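Local atomic coordinates of endo-beta-1,4-glucanase (Ampullaria crossean, PDB entry 5XBU), a protein that probably hydrolyses internal beta-1,4-glucosidic bonds of cellulose, as a family 45 glycoside hydrolase built on a double-psi beta-barrel. Residues R29-H34 with D142-V147; K35-C40 with V108-P113; C81-P86 with E163-P168; N102-M107 with E151-D156; N117-G122 with N133-E138. All blocks are in the same frame, centred on the assembly; numbering follows the deposited sequence. Where two conformers were deposited one is given.

Contact 1. Residues R29-H34 with D142-V147; sequences RYVDGH and DLQDQV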
# COMPACT_ATOMS: atom_id res chain seq x y z
N ARG A 29 -6.19 -5.62 -3.59
CA ARG A 29 -5.95 -6.61 -2.56
C ARG A 29 -5.17 -7.76 -3.16
O ARG A 29 -5.26 -8.02 -4.37
CB ARG A 29 -7.25 -7.08 -1.90
CG ARG A 29 -8.33 -7.54 -2.88
CD ARG A 29 -9.64 -7.86 -2.15
NE ARG A 29 -10.86 -7.48 -2.83
CZ ARG A 29 -12.05 -7.92 -2.47
NH1 ARG A 29 -13.15 -7.54 -3.10
NH2 ARG A 29 -12.12 -8.78 -1.46
N TYR A 30 -4.38 -8.42 -2.32
CA TYR A 30 -3.57 -9.53 -2.77
C TYR A 30 -3.51 -10.58 -1.70
O TYR A 30 -3.76 -10.32 -0.52
CB TYR A 30 -2.18 -9.11 -3.17
CG TYR A 30 -1.16 -8.91 -2.06
CD1 TYR A 30 -1.20 -7.82 -1.21
CD2 TYR A 30 -0.12 -9.84 -1.87
CE1 TYR A 30 -0.23 -7.62 -0.25
CE2 TYR A 30 0.86 -9.66 -0.89
CZ TYR A 30 0.79 -8.53 -0.10
OH TYR A 30 1.78 -8.38 0.85
N VAL A 31 -3.11 -11.76 -2.19
CA VAL A 31 -2.86 -12.97 -1.44
C VAL A 31 -1.73 -13.72 -2.15
O VAL A 31 -1.70 -13.79 -3.38
CB VAL A 31 -4.19 -13.73 -1.54
CG1 VAL A 31 -4.04 -15.06 -2.23
CG2 VAL A 31 -4.88 -13.73 -0.23
N ASP A 32 -0.77 -14.26 -1.38
CA ASP A 32 0.29 -15.09 -1.99
C ASP A 32 1.05 -15.94 -0.98
O ASP A 32 1.87 -16.79 -1.36
CB ASP A 32 1.26 -14.26 -2.85
CG ASP A 32 2.14 -13.30 -2.04
OD1 ASP A 32 2.20 -13.39 -0.80
OD2 ASP A 32 2.78 -12.44 -2.68
N GLY A 33 0.78 -15.71 0.30
CA GLY A 33 1.38 -16.29 1.48
C GLY A 33 2.88 -16.25 1.63
O GLY A 33 3.42 -17.01 2.44
N HIS A 34 3.57 -15.38 0.91
CA HIS A 34 5.02 -15.26 1.05
C HIS A 34 5.36 -14.52 2.34
O HIS A 34 4.56 -13.73 2.86
CB HIS A 34 5.62 -14.47 -0.11
CG HIS A 34 5.61 -15.21 -1.41
ND1 HIS A 34 6.04 -16.51 -1.52
CD2 HIS A 34 5.19 -14.83 -2.64
CE1 HIS A 34 5.89 -16.91 -2.77
NE2 HIS A 34 5.37 -15.91 -3.47
N ASP A 142 -1.12 -2.26 -2.27
CA ASP A 142 -1.71 -3.58 -2.39
C ASP A 142 -1.95 -4.08 -0.97
O ASP A 142 -1.03 -4.13 -0.16
CB ASP A 142 -0.79 -4.50 -3.18
CG ASP A 142 -1.53 -5.57 -3.97
OD1 ASP A 142 -2.76 -5.66 -3.87
OD2 ASP A 142 -0.82 -6.32 -4.67
N LEU A 143 -3.18 -4.44 -0.65
CA LEU A 143 -3.57 -4.71 0.72
C LEU A 143 -3.70 -6.22 0.94
O LEU A 143 -4.45 -6.89 0.25
CB LEU A 143 -4.90 -4.01 1.05
CG LEU A 143 -4.93 -2.50 0.70
CD1 LEU A 143 -6.27 -1.94 1.05
CD2 LEU A 143 -3.82 -1.74 1.42
N GLN A 144 -2.97 -6.74 1.93
CA GLN A 144 -3.01 -8.17 2.25
C GLN A 144 -4.42 -8.58 2.66
O GLN A 144 -5.03 -7.94 3.53
CB GLN A 144 -2.04 -8.41 3.40
CG GLN A 144 -2.02 -9.85 3.95
CD GLN A 144 -1.56 -10.86 2.94
OE1 GLN A 144 -2.36 -11.62 2.39
NE2 GLN A 144 -0.24 -10.86 2.67
N ASP A 145 -4.92 -9.66 2.06
CA ASP A 145 -6.29 -10.10 2.30
C ASP A 145 -6.36 -11.60 2.59
O ASP A 145 -7.43 -12.19 2.45
CB ASP A 145 -7.19 -9.74 1.11
CG ASP A 145 -8.70 -9.84 1.42
OD1 ASP A 145 -9.16 -9.50 2.55
OD2 ASP A 145 -9.45 -10.25 0.52
N GLN A 146 -5.25 -12.22 3.02
CA GLN A 146 -5.21 -13.68 3.18
C GLN A 146 -6.36 -14.20 4.02
O GLN A 146 -6.92 -15.26 3.71
CB GLN A 146 -3.86 -14.14 3.75
CG GLN A 146 -3.78 -15.64 4.11
CD GLN A 146 -2.77 -16.43 3.28
OE1 GLN A 146 -2.41 -16.05 2.18
NE2 GLN A 146 -2.33 -17.55 3.83
N VAL A 147 -6.73 -13.50 5.09
CA VAL A 147 -7.78 -13.96 6.00
C VAL A 147 -9.06 -13.13 5.87
O VAL A 147 -9.92 -13.15 6.77
CB VAL A 147 -7.28 -14.07 7.45
CG1 VAL A 147 -6.04 -14.91 7.50
CG2 VAL A 147 -7.06 -12.70 8.08
O HOH W 1 -2.69 -7.63 -6.36
O HOH W 2 2.52 -11.97 1.80

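Contact 2. Residues K35-C40 with V108-P113; sequences KGACGC and VTNACP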
# COMPACT_ATOMS: atom_id res chain seq x y z
N LYS A 35 6.59 -14.71 2.81
CA LYS A 35 7.07 -13.93 3.94
C LYS A 35 7.06 -12.44 3.62
O LYS A 35 6.57 -11.63 4.41
CB LYS A 35 8.48 -14.37 4.33
CG LYS A 35 9.05 -13.52 5.44
CD LYS A 35 10.28 -14.14 6.06
CE LYS A 35 11.45 -14.19 5.10
NZ LYS A 35 12.61 -14.89 5.74
N GLY A 36 7.58 -12.08 2.46
CA GLY A 36 7.55 -10.70 2.01
C GLY A 36 8.88 -9.99 2.15
O GLY A 36 9.83 -10.44 2.80
N ALA A 37 8.90 -8.81 1.55
CA ALA A 37 10.11 -8.06 1.28
C ALA A 37 10.69 -7.36 2.49
O ALA A 37 11.80 -6.81 2.38
CB ALA A 37 9.83 -7.05 0.17
N CYS A 38 9.99 -7.34 3.62
CA CYS A 38 10.51 -6.76 4.84
C CYS A 38 10.95 -7.82 5.84
O CYS A 38 11.33 -7.47 6.96
CB CYS A 38 9.53 -5.78 5.48
SG CYS A 38 9.07 -4.43 4.35
N GLY A 39 10.96 -9.08 5.44
CA GLY A 39 11.47 -10.11 6.32
C GLY A 39 10.60 -10.40 7.52
O GLY A 39 11.11 -10.82 8.57
N CYS A 40 9.28 -10.23 7.39
CA CYS A 40 8.36 -10.43 8.50
C CYS A 40 7.94 -11.89 8.63
O CYS A 40 6.78 -12.27 8.45
CB CYS A 40 7.16 -9.50 8.37
SG CYS A 40 7.66 -7.75 8.49
N VAL A 108 3.61 -1.17 6.19
CA VAL A 108 4.37 -1.67 5.06
C VAL A 108 5.19 -2.88 5.49
O VAL A 108 6.10 -2.76 6.31
CB VAL A 108 5.30 -0.58 4.52
CG1 VAL A 108 6.15 -1.12 3.41
CG2 VAL A 108 4.49 0.66 4.10
N THR A 109 4.89 -4.04 4.90
CA THR A 109 5.63 -5.27 5.18
C THR A 109 6.10 -5.98 3.93
O THR A 109 6.78 -7.00 4.04
CB THR A 109 4.83 -6.24 6.05
OG1 THR A 109 3.73 -6.69 5.26
CG2 THR A 109 4.37 -5.62 7.34
N ASN A 110 5.79 -5.46 2.74
CA ASN A 110 6.12 -6.14 1.51
C ASN A 110 6.16 -5.08 0.41
O ASN A 110 5.87 -3.92 0.66
CB ASN A 110 5.10 -7.26 1.30
CG ASN A 110 5.46 -8.23 0.21
OD1 ASN A 110 6.61 -8.34 -0.22
ND2 ASN A 110 4.47 -8.98 -0.26
N ALA A 111 6.53 -5.51 -0.80
CA ALA A 111 6.63 -4.62 -1.95
C ALA A 111 5.78 -5.14 -3.10
O ALA A 111 5.65 -6.35 -3.29
CB ALA A 111 8.08 -4.56 -2.43
N CYS A 112 5.24 -4.19 -3.87
CA CYS A 112 4.57 -4.46 -5.14
C CYS A 112 5.54 -4.03 -6.24
O CYS A 112 5.62 -2.83 -6.56
CB CYS A 112 3.26 -3.67 -5.22
SG CYS A 112 2.31 -3.95 -6.76
N PRO A 113 6.34 -4.95 -6.79
CA PRO A 113 7.35 -4.52 -7.77
C PRO A 113 6.71 -4.05 -9.06
O PRO A 113 5.63 -4.50 -9.45
CB PRO A 113 8.18 -5.78 -8.04
CG PRO A 113 7.86 -6.73 -6.96
CD PRO A 113 6.48 -6.39 -6.47
O HOH W 3 7.75 -9.28 5.16

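Contact 3. Residues C81-P86 with E163-P168; sequences CVRLTP and EEVPCP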
# COMPACT_ATOMS: atom_id res chain seq x y z
N CYS A 81 3.93 3.11 8.55
CA CYS A 81 2.49 2.97 8.51
C CYS A 81 1.88 4.12 7.71
O CYS A 81 2.36 5.26 7.72
CB CYS A 81 1.89 2.94 9.92
SG CYS A 81 2.22 1.34 10.73
N VAL A 82 0.80 3.78 7.02
CA VAL A 82 0.05 4.73 6.21
C VAL A 82 -1.42 4.66 6.61
O VAL A 82 -1.98 3.57 6.78
CB VAL A 82 0.24 4.49 4.69
CG1 VAL A 82 1.68 4.79 4.28
CG2 VAL A 82 -0.20 3.14 4.23
N ARG A 83 -2.04 5.83 6.77
CA ARG A 83 -3.48 5.91 6.97
C ARG A 83 -4.11 6.13 5.61
O ARG A 83 -3.71 7.06 4.89
CB ARG A 83 -3.85 7.05 7.91
CG ARG A 83 -5.36 7.18 8.07
CD ARG A 83 -5.79 8.23 9.07
NE ARG A 83 -5.37 7.89 10.42
CZ ARG A 83 -4.49 8.59 11.12
NH1 ARG A 83 -3.95 9.68 10.59
NH2 ARG A 83 -4.17 8.21 12.35
N LEU A 84 -5.05 5.27 5.26
CA LEU A 84 -5.76 5.32 4.00
C LEU A 84 -7.22 5.65 4.27
O LEU A 84 -7.89 4.94 5.03
CB LEU A 84 -5.64 4.00 3.25
CG LEU A 84 -4.20 3.49 3.05
CD1 LEU A 84 -4.21 2.27 2.16
CD2 LEU A 84 -3.31 4.58 2.44
N THR A 85 -7.71 6.73 3.67
CA THR A 85 -9.08 7.18 3.87
C THR A 85 -9.83 7.14 2.55
O THR A 85 -9.46 7.88 1.62
CB THR A 85 -9.12 8.60 4.42
OG1 THR A 85 -8.34 8.70 5.61
CG2 THR A 85 -10.54 9.03 4.75
N PRO A 86 -10.86 6.31 2.41
CA PRO A 86 -11.60 6.30 1.15
C PRO A 86 -12.18 7.67 0.82
O PRO A 86 -12.69 8.37 1.70
CB PRO A 86 -12.73 5.28 1.39
CG PRO A 86 -12.14 4.36 2.46
CD PRO A 86 -11.37 5.29 3.36
N GLU A 163 -1.53 9.12 3.91
CA GLU A 163 -0.46 9.83 4.59
C GLU A 163 0.28 8.86 5.49
O GLU A 163 -0.30 7.88 5.96
CB GLU A 163 -0.91 11.01 5.45
CG GLU A 163 -1.93 10.60 6.49
CD GLU A 163 -2.32 11.71 7.46
OE1 GLU A 163 -3.33 11.55 8.18
OE2 GLU A 163 -1.62 12.72 7.53
N GLU A 164 1.54 9.14 5.73
CA GLU A 164 2.30 8.37 6.71
C GLU A 164 1.90 8.81 8.11
O GLU A 164 1.68 9.99 8.37
CB GLU A 164 3.79 8.60 6.57
CG GLU A 164 4.41 7.75 5.54
CD GLU A 164 5.93 7.87 5.47
OE1 GLU A 164 6.62 8.33 6.42
OE2 GLU A 164 6.44 7.43 4.44
N VAL A 165 1.81 7.85 9.02
CA VAL A 165 1.45 8.11 10.40
C VAL A 165 2.32 7.23 11.29
O VAL A 165 2.78 6.17 10.86
CB VAL A 165 -0.05 7.81 10.67
CG1 VAL A 165 -0.94 8.68 9.82
CG2 VAL A 165 -0.39 6.34 10.39
N PRO A 166 2.51 7.61 12.54
CA PRO A 166 3.14 6.68 13.48
C PRO A 166 2.36 5.38 13.54
O PRO A 166 1.13 5.37 13.55
CB PRO A 166 3.09 7.43 14.81
CG PRO A 166 2.91 8.84 14.46
CD PRO A 166 2.17 8.90 13.17
N CYS A 167 3.06 4.26 13.61
CA CYS A 167 2.36 2.98 13.70
C CYS A 167 1.68 2.81 15.05
O CYS A 167 2.24 3.18 16.09
CB CYS A 167 3.29 1.79 13.49
SG CYS A 167 3.92 1.64 11.80
N PRO A 168 0.49 2.22 15.07
CA PRO A 168 -0.10 1.79 16.32
C PRO A 168 0.87 0.86 17.06
O PRO A 168 1.68 0.16 16.44
CB PRO A 168 -1.36 1.06 15.86
CG PRO A 168 -1.71 1.73 14.50
CD PRO A 168 -0.35 1.88 13.91
O HOH W 4 5.19 5.31 9.96

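Contact 4. Residues N102-M107 with E151-D156; sequences NPVVFM and EALHWD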
# COMPACT_ATOMS: atom_id res chain seq x y z
N ASN A 102 -14.50 5.06 6.73
CA ASN A 102 -13.66 4.97 7.91
C ASN A 102 -12.20 4.80 7.46
O ASN A 102 -11.91 3.96 6.60
CB ASN A 102 -14.00 3.73 8.73
CG ASN A 102 -15.38 3.74 9.34
OD1 ASN A 102 -16.02 4.78 9.50
ND2 ASN A 102 -15.85 2.56 9.69
N PRO A 103 -11.27 5.55 8.04
CA PRO A 103 -9.86 5.37 7.70
C PRO A 103 -9.34 4.07 8.29
O PRO A 103 -9.86 3.53 9.27
CB PRO A 103 -9.18 6.57 8.35
CG PRO A 103 -10.07 6.97 9.48
CD PRO A 103 -11.47 6.57 9.08
N VAL A 104 -8.29 3.55 7.66
CA VAL A 104 -7.61 2.36 8.16
C VAL A 104 -6.11 2.57 8.00
O VAL A 104 -5.65 3.04 6.97
CB VAL A 104 -8.08 1.08 7.43
CG1 VAL A 104 -7.41 -0.14 8.00
CG2 VAL A 104 -9.62 0.91 7.50
N VAL A 105 -5.37 2.20 9.04
CA VAL A 105 -3.91 2.27 9.05
C VAL A 105 -3.34 0.91 8.67
O VAL A 105 -3.71 -0.12 9.25
CB VAL A 105 -3.39 2.74 10.42
CG1 VAL A 105 -1.86 2.70 10.49
CG2 VAL A 105 -3.90 4.13 10.78
N PHE A 106 -2.41 0.92 7.72
CA PHE A 106 -1.73 -0.28 7.26
C PHE A 106 -0.23 -0.12 7.47
O PHE A 106 0.33 0.97 7.27
CB PHE A 106 -1.96 -0.53 5.77
CG PHE A 106 -3.40 -0.79 5.42
CD1 PHE A 106 -4.27 0.26 5.25
CD2 PHE A 106 -3.88 -2.09 5.28
CE1 PHE A 106 -5.61 0.04 4.95
CE2 PHE A 106 -5.22 -2.33 4.98
CZ PHE A 106 -6.08 -1.25 4.83
N MET A 107 0.45 -1.21 7.81
CA MET A 107 1.91 -1.21 7.91
C MET A 107 2.54 -1.82 6.67
O MET A 107 2.10 -2.86 6.17
CB MET A 107 2.35 -1.96 9.17
CG MET A 107 3.86 -1.86 9.41
SD MET A 107 4.35 -2.38 11.06
CE MET A 107 4.07 -4.16 10.94
N GLU A 151 -11.74 -7.81 2.83
CA GLU A 151 -13.14 -8.13 2.59
C GLU A 151 -14.00 -7.64 3.73
O GLU A 151 -15.11 -7.14 3.50
CB GLU A 151 -13.29 -9.64 2.41
CG GLU A 151 -14.72 -10.11 2.25
CD GLU A 151 -15.36 -9.64 0.96
OE1 GLU A 151 -14.61 -9.27 0.03
OE2 GLU A 151 -16.61 -9.64 0.87
N ALA A 152 -13.51 -7.75 4.97
CA ALA A 152 -14.27 -7.29 6.15
C ALA A 152 -14.47 -5.78 6.19
O ALA A 152 -15.41 -5.31 6.85
CB ALA A 152 -13.59 -7.76 7.43
N LEU A 153 -13.58 -5.01 5.54
CA LEU A 153 -13.77 -3.58 5.34
C LEU A 153 -14.76 -3.29 4.22
O LEU A 153 -15.20 -2.15 4.09
CB LEU A 153 -12.42 -2.91 4.97
CG LEU A 153 -11.28 -3.03 5.98
CD1 LEU A 153 -10.00 -2.52 5.37
CD2 LEU A 153 -11.57 -2.30 7.28
N HIS A 154 -15.04 -4.29 3.37
CA HIS A 154 -15.84 -4.12 2.15
C HIS A 154 -15.19 -3.14 1.18
O HIS A 154 -15.87 -2.39 0.48
CB HIS A 154 -17.29 -3.78 2.45
CG HIS A 154 -17.91 -4.75 3.38
ND1 HIS A 154 -18.10 -6.07 3.05
CD2 HIS A 154 -18.29 -4.63 4.67
CE1 HIS A 154 -18.64 -6.71 4.07
NE2 HIS A 154 -18.76 -5.86 5.07
N TRP A 155 -13.86 -3.17 1.14
CA TRP A 155 -13.11 -2.33 0.21
C TRP A 155 -12.89 -3.12 -1.08
O TRP A 155 -12.24 -4.17 -1.06
CB TRP A 155 -11.76 -1.95 0.82
CG TRP A 155 -11.80 -0.87 1.84
CD1 TRP A 155 -12.90 -0.38 2.50
CD2 TRP A 155 -10.68 -0.12 2.34
NE1 TRP A 155 -12.54 0.62 3.37
CE2 TRP A 155 -11.17 0.79 3.29
CE3 TRP A 155 -9.31 -0.12 2.03
CZ2 TRP A 155 -10.34 1.70 3.96
CZ3 TRP A 155 -8.50 0.78 2.68
CH2 TRP A 155 -9.00 1.69 3.63
N ASP A 156 -13.42 -2.60 -2.18
CA ASP A 156 -13.22 -3.14 -3.52
C ASP A 156 -12.38 -2.11 -4.29
O ASP A 156 -12.90 -1.24 -4.99
CB ASP A 156 -14.55 -3.39 -4.20
CG ASP A 156 -14.39 -3.97 -5.58
OD1 ASP A 156 -13.27 -4.38 -5.97
OD2 ASP A 156 -15.41 -4.02 -6.29
O HOH W 5 -13.57 2.04 5.64

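Contact 5. Residues N117-G122 with N133-E138; sequences NEEWCG and NSHGYE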
# COMPACT_ATOMS: atom_id res chain seq x y z
N ASN A 117 3.52 -5.95 -12.33
CA ASN A 117 2.43 -5.14 -11.80
C ASN A 117 2.39 -3.78 -12.49
O ASN A 117 2.39 -2.73 -11.83
CB ASN A 117 2.55 -4.96 -10.29
CG ASN A 117 2.55 -6.28 -9.54
OD1 ASN A 117 1.49 -6.86 -9.30
ND2 ASN A 117 3.74 -6.75 -9.17
N GLU A 118 2.34 -3.78 -13.82
CA GLU A 118 2.46 -2.51 -14.54
C GLU A 118 1.29 -1.58 -14.25
O GLU A 118 1.50 -0.39 -13.98
CB GLU A 118 2.56 -2.75 -16.05
CG GLU A 118 2.50 -1.47 -16.90
CD GLU A 118 3.63 -0.47 -16.68
OE1 GLU A 118 4.69 -0.78 -16.10
OE2 GLU A 118 3.48 0.67 -17.17
N GLU A 119 0.06 -2.08 -14.35
CA GLU A 119 -1.11 -1.21 -14.30
C GLU A 119 -1.13 -0.36 -13.04
O GLU A 119 -1.42 0.85 -13.10
CB GLU A 119 -2.38 -2.07 -14.37
CG GLU A 119 -3.65 -1.26 -14.18
CD GLU A 119 -4.92 -2.02 -14.48
OE1 GLU A 119 -5.98 -1.36 -14.46
OE2 GLU A 119 -4.89 -3.24 -14.72
N TRP A 120 -0.91 -0.99 -11.89
CA TRP A 120 -1.08 -0.34 -10.60
C TRP A 120 0.23 0.11 -9.99
O TRP A 120 0.27 1.16 -9.34
CB TRP A 120 -1.79 -1.27 -9.61
CG TRP A 120 -3.16 -1.68 -10.04
CD1 TRP A 120 -3.54 -2.91 -10.52
CD2 TRP A 120 -4.35 -0.87 -10.03
NE1 TRP A 120 -4.88 -2.91 -10.80
CE2 TRP A 120 -5.40 -1.68 -10.50
CE3 TRP A 120 -4.65 0.44 -9.64
CZ2 TRP A 120 -6.71 -1.23 -10.60
CZ3 TRP A 120 -5.96 0.89 -9.74
CH2 TRP A 120 -6.97 0.06 -10.23
N CYS A 121 1.31 -0.66 -10.15
CA CYS A 121 2.57 -0.38 -9.46
C CYS A 121 3.64 0.15 -10.38
O CYS A 121 4.74 0.46 -9.91
CB CYS A 121 3.05 -1.62 -8.70
SG CYS A 121 1.80 -2.06 -7.46
N GLY A 122 3.35 0.29 -11.68
CA GLY A 122 4.27 0.87 -12.65
C GLY A 122 4.30 2.38 -12.53
O GLY A 122 3.61 3.11 -13.25
N ASN A 133 0.88 6.10 -11.74
CA ASN A 133 0.50 4.88 -12.43
C ASN A 133 -0.48 5.18 -13.57
O ASN A 133 -0.83 6.33 -13.83
CB ASN A 133 -0.03 3.79 -11.48
CG ASN A 133 -1.32 4.13 -10.77
OD1 ASN A 133 -2.06 5.02 -11.17
ND2 ASN A 133 -1.59 3.40 -9.69
N SER A 134 -0.92 4.12 -14.23
CA SER A 134 -1.77 4.24 -15.40
C SER A 134 -3.13 4.85 -15.08
O SER A 134 -3.84 5.21 -16.01
CB SER A 134 -1.94 2.86 -16.03
OG SER A 134 -2.77 2.03 -15.23
N HIS A 135 -3.49 4.98 -13.81
CA HIS A 135 -4.74 5.56 -13.38
C HIS A 135 -4.58 6.93 -12.74
O HIS A 135 -5.56 7.51 -12.29
CB HIS A 135 -5.49 4.59 -12.48
CG HIS A 135 -5.85 3.34 -13.20
ND1 HIS A 135 -6.64 3.33 -14.32
CD2 HIS A 135 -5.48 2.05 -12.98
CE1 HIS A 135 -6.77 2.09 -14.75
NE2 HIS A 135 -6.08 1.29 -13.96
N GLY A 136 -3.34 7.46 -12.72
CA GLY A 136 -3.09 8.81 -12.28
C GLY A 136 -2.72 8.97 -10.82
O GLY A 136 -2.70 10.11 -10.34
N TYR A 137 -2.34 7.89 -10.14
CA TYR A 137 -1.99 7.98 -8.72
C TYR A 137 -0.48 7.90 -8.53
O TYR A 137 0.20 7.10 -9.17
CB TYR A 137 -2.67 6.87 -7.90
CG TYR A 137 -4.17 6.96 -8.03
CD1 TYR A 137 -4.87 7.89 -7.30
CD2 TYR A 137 -4.84 6.13 -8.91
CE1 TYR A 137 -6.27 8.02 -7.45
CE2 TYR A 137 -6.24 6.25 -9.07
CZ TYR A 137 -6.92 7.18 -8.32
OH TYR A 137 -8.29 7.28 -8.52
N GLU A 138 0.01 8.71 -7.59
CA GLU A 138 1.46 8.74 -7.31
C GLU A 138 1.97 7.53 -6.55
O GLU A 138 3.19 7.38 -6.43
CB GLU A 138 1.84 10.00 -6.54
CG GLU A 138 1.32 10.04 -5.14
CD GLU A 138 1.85 11.17 -4.30
OE1 GLU A 138 2.50 12.10 -4.85
OE2 GLU A 138 1.66 11.11 -3.06
O HOH W 6 1.22 2.27 -14.38

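Contact 1. Residues R29-H34 with D142-V147
Tyr30 lies across the start of 142-147 at the end of a short parallel ladder, in which Arg29 pairs with Leu143 and Tyr30 with Gln144. Tyr30 N gives a hydrogen bond to Leu143 O (3.0 Å), coming from above the carbonyl plane, and Asp145 N returns one to Tyr30 O (2.9 Å), nearly in line with the carbonyl. This is the tight part. With CG set between the backbone N and the carbonyl carbon (chi1 81°), the ring leans obliquely over the neighbouring strand: CD1 comes 3.6 Å from Asp142 CG, and CE1 the same distance from Gln144 N. Its hydroxyl is held by Asn110. A leucine here would probably lose that bond to Asn110 and leave Asp142 and Gln144 without the flat surface they pack against. The solvent side is looser. Arg29 and Asp145 run side by side, but their salt bridge is long (NH2 to OD2 3.6 Å); the guanidinium's stronger partner is Glu151, and Asp145 OD1 is held by Val150 N and Glu151 N. One water joins Arg29 O to Asp142 OD2, while Asp142 OD1 bonds to Thr28 OG1. Beyond Val31 the chain turns at Asp32, whose OD1 accepts from His34 N in an Asx turn. Parallel pairing of strands so distant in sequence is in keeping with the double-psi beta-barrel of this family.

Contact 2. Residues K35-C40 with V108-P113
The amide end of Asn110 reaches the bend at Gly36 and Ala37, its CG anti to the backbone N (chi1 -168°), which carries OD1 over to Ala37 N for a 2.9 Å hydrogen bond. The N-H meets the amide from above its plane. The same oxygen weakly accepts from Ala111 N, so OD1 is shared between the two segments, while ND2 is bonded to Tyr30 OH; both ends of the amide are thus engaged and its rotation is fixed. Gly36 CA lies 3.4 Å from Asn110 OD1, where a side chain on Gly36 would be pressed against Thr109 O and the Asn110 amide. Next to the amide, the methyl groups of Ala37 and Ala111 meet at 4.0 Å between their CB atoms. Cys38 points its side chain at the Thr109 carbonyl, with SG 3.4 Å from Thr109 C, and Cys38 N hydrogen-bonds to Thr109 O (3.3 Å). Cys40 SG lies against the CB and CG2 side of Thr109, whose hydroxyl is bonded to Asn52. A water links Lys35 O and Cys40 N, which flank the type I turn from Gly36 to Gly39, to Thr109 O. The disulfides Cys38-Cys78 and Cys40-Cys178 tie the turn and the residue after it to other parts of the chain; Phe65 of helix 62-65 packs on Ala37 and Ala111, Trp51 of helix 50-54 on Cys40 and Thr109, and strand 57-60 runs beside 108-110.

Contact 3. Residues C81-P86 with E163-P168
Cys81 and Arg83 bind strand 163-165 antiparallel, the two short axes 4.4 Å apart at closest and 130° between their directions, with Val82 and Glu164 as a non-hydrogen-bonded pair. Arg83 N donates to Glu163 O (2.8 Å), Glu163 N to Arg83 O, and Val165 N to Cys81 O. Just past the pairing, Cys167 is joined to Cys81 by a disulfide (chi3 104°). On the face of Cys81, Arg83 and Val165, the arginine and Glu163 run alongside each other; a bend at chi3 (-65°) brings NH1 to OE1 at 3.1 Å in a salt bridge whose hydrogen bond is weak, OE1 lying at the guanidinium edge. Val165 crosses the arginine at about a right angle and sets CG1 over a guanidinium face, 3.3 Å from NH1. With only an alanine at this position the guanidinium would probably lose the methyl against its face and be freer to swing from Glu163. Strand 104-108 flanks 81-86 on its other edge, while Phe141 of strand 140-144 packs on Val82 and Leu84.

Contact 4. Residues N102-M107 with E151-D156
Trp155 and Leu153 meet Val104 and Phe106 in a mainly apolar first shell. Val104 and Leu153 approach tip to tip, CG2 to CD2 at 3.8 Å, and the same Val104 CG2 lies 3.7 Å from Trp155 CZ2 as the valine and the indole slide past each other in opposite directions. Phe106, two residues on along the strand, brings CE1 3.7 Å from Trp155 CZ3; the two six-membered rings lie oblique, their planes 47° apart and centroids 5.8 Å apart. Leu153 CD1 sits over the centre of one indole face, 3.9 Å above its plane, and also touches Phe106 CZ at 4.2 Å, so one methyl packs against both rings. The second shell sets the indole, which Trp155 directs at the strand with CG anti to the carbonyl carbon (chi1 -77°). Its NE1 donates to a water (2.9 Å) that bridges to Asn102 O, and that carbonyl lies at the ring edge, so the polar rim is served while the six-membered ring is sunk among carbons. The bend that presents Leu153 is closed by His154 N bonding to Glu151 O. Around this core, Pro86 of strand 81-86 packs on the indole, Leu143 of strand 140-144 touches both Phe106 and Trp155, and the ring of His56 meets that of Phe106.

Contact 5. Residues N117-G122 with N133-E138
A short helix, 118-121, is joined here to an Asx turn at Asn133 through its own backbone carbonyls, with a histidine-carboxylate bond added at the side. Glu119 O accepts from Ser134 OG (2.8 Å) and weakly from Ser134 N, while Trp120 O takes Asn133 ND2 at 2.9 Å, lying close to the amide plane. The amide is held from its other end too: Asn133 OD1 accepts from His135 N and Tyr137 N, which come from opposite faces of its plane, and ND2 has a second partner in Ser26. Four bonds therefore grip one side chain and fix its rotation. Glu119 extends past CG to reach the imidazole, and His135 NE2 donates to OE1 at 2.7 Å in a nearly straight bond (171°); OE1 offers its anti lone pair and lies in the imidazole plane. Lys94 forms a salt bridge to the same OE1, which is likely to steady its negative charge. With CG anti to the carbonyl carbon (chi1 -63°), His135 also places CD2 over one face of Trp120, 3.5 Å from CZ3, though the two ring planes stand 44° apart. A water lies between Glu118 O and Gly122 O and takes a weak bond from Ser134 N. Side-chain donors from a turn meeting carbonyls of a short helix, with Cys121 of the helix bound to Cys112, make a helix-to-loop junction at the surface of the barrel.

In the fold
From the N terminus, strand 22-30 leads into 29-34, whose pairing with 142-147 makes contact 1 the closure of a loop of over a hundred residues. Contact 2 falls within that loop, joining the turn after this strand to the end of strand 104-108, and touches contact 1. Contact 3 crosses contacts 1 and 2, since it opens inside both loops and closes beyond 142-147 and 108-113. Contact 4 lies within the span of contact 3 and also crosses contacts 1 and 2. Contact 5, a short local closure, sits within contacts 1, 3 and 4 and follows contact 2. Contacts 1 and 3 join strands of the sheet, contacts 2 and 4 join loops to strand 104-108 and its exit, and contact 5 joins a helix to a loop.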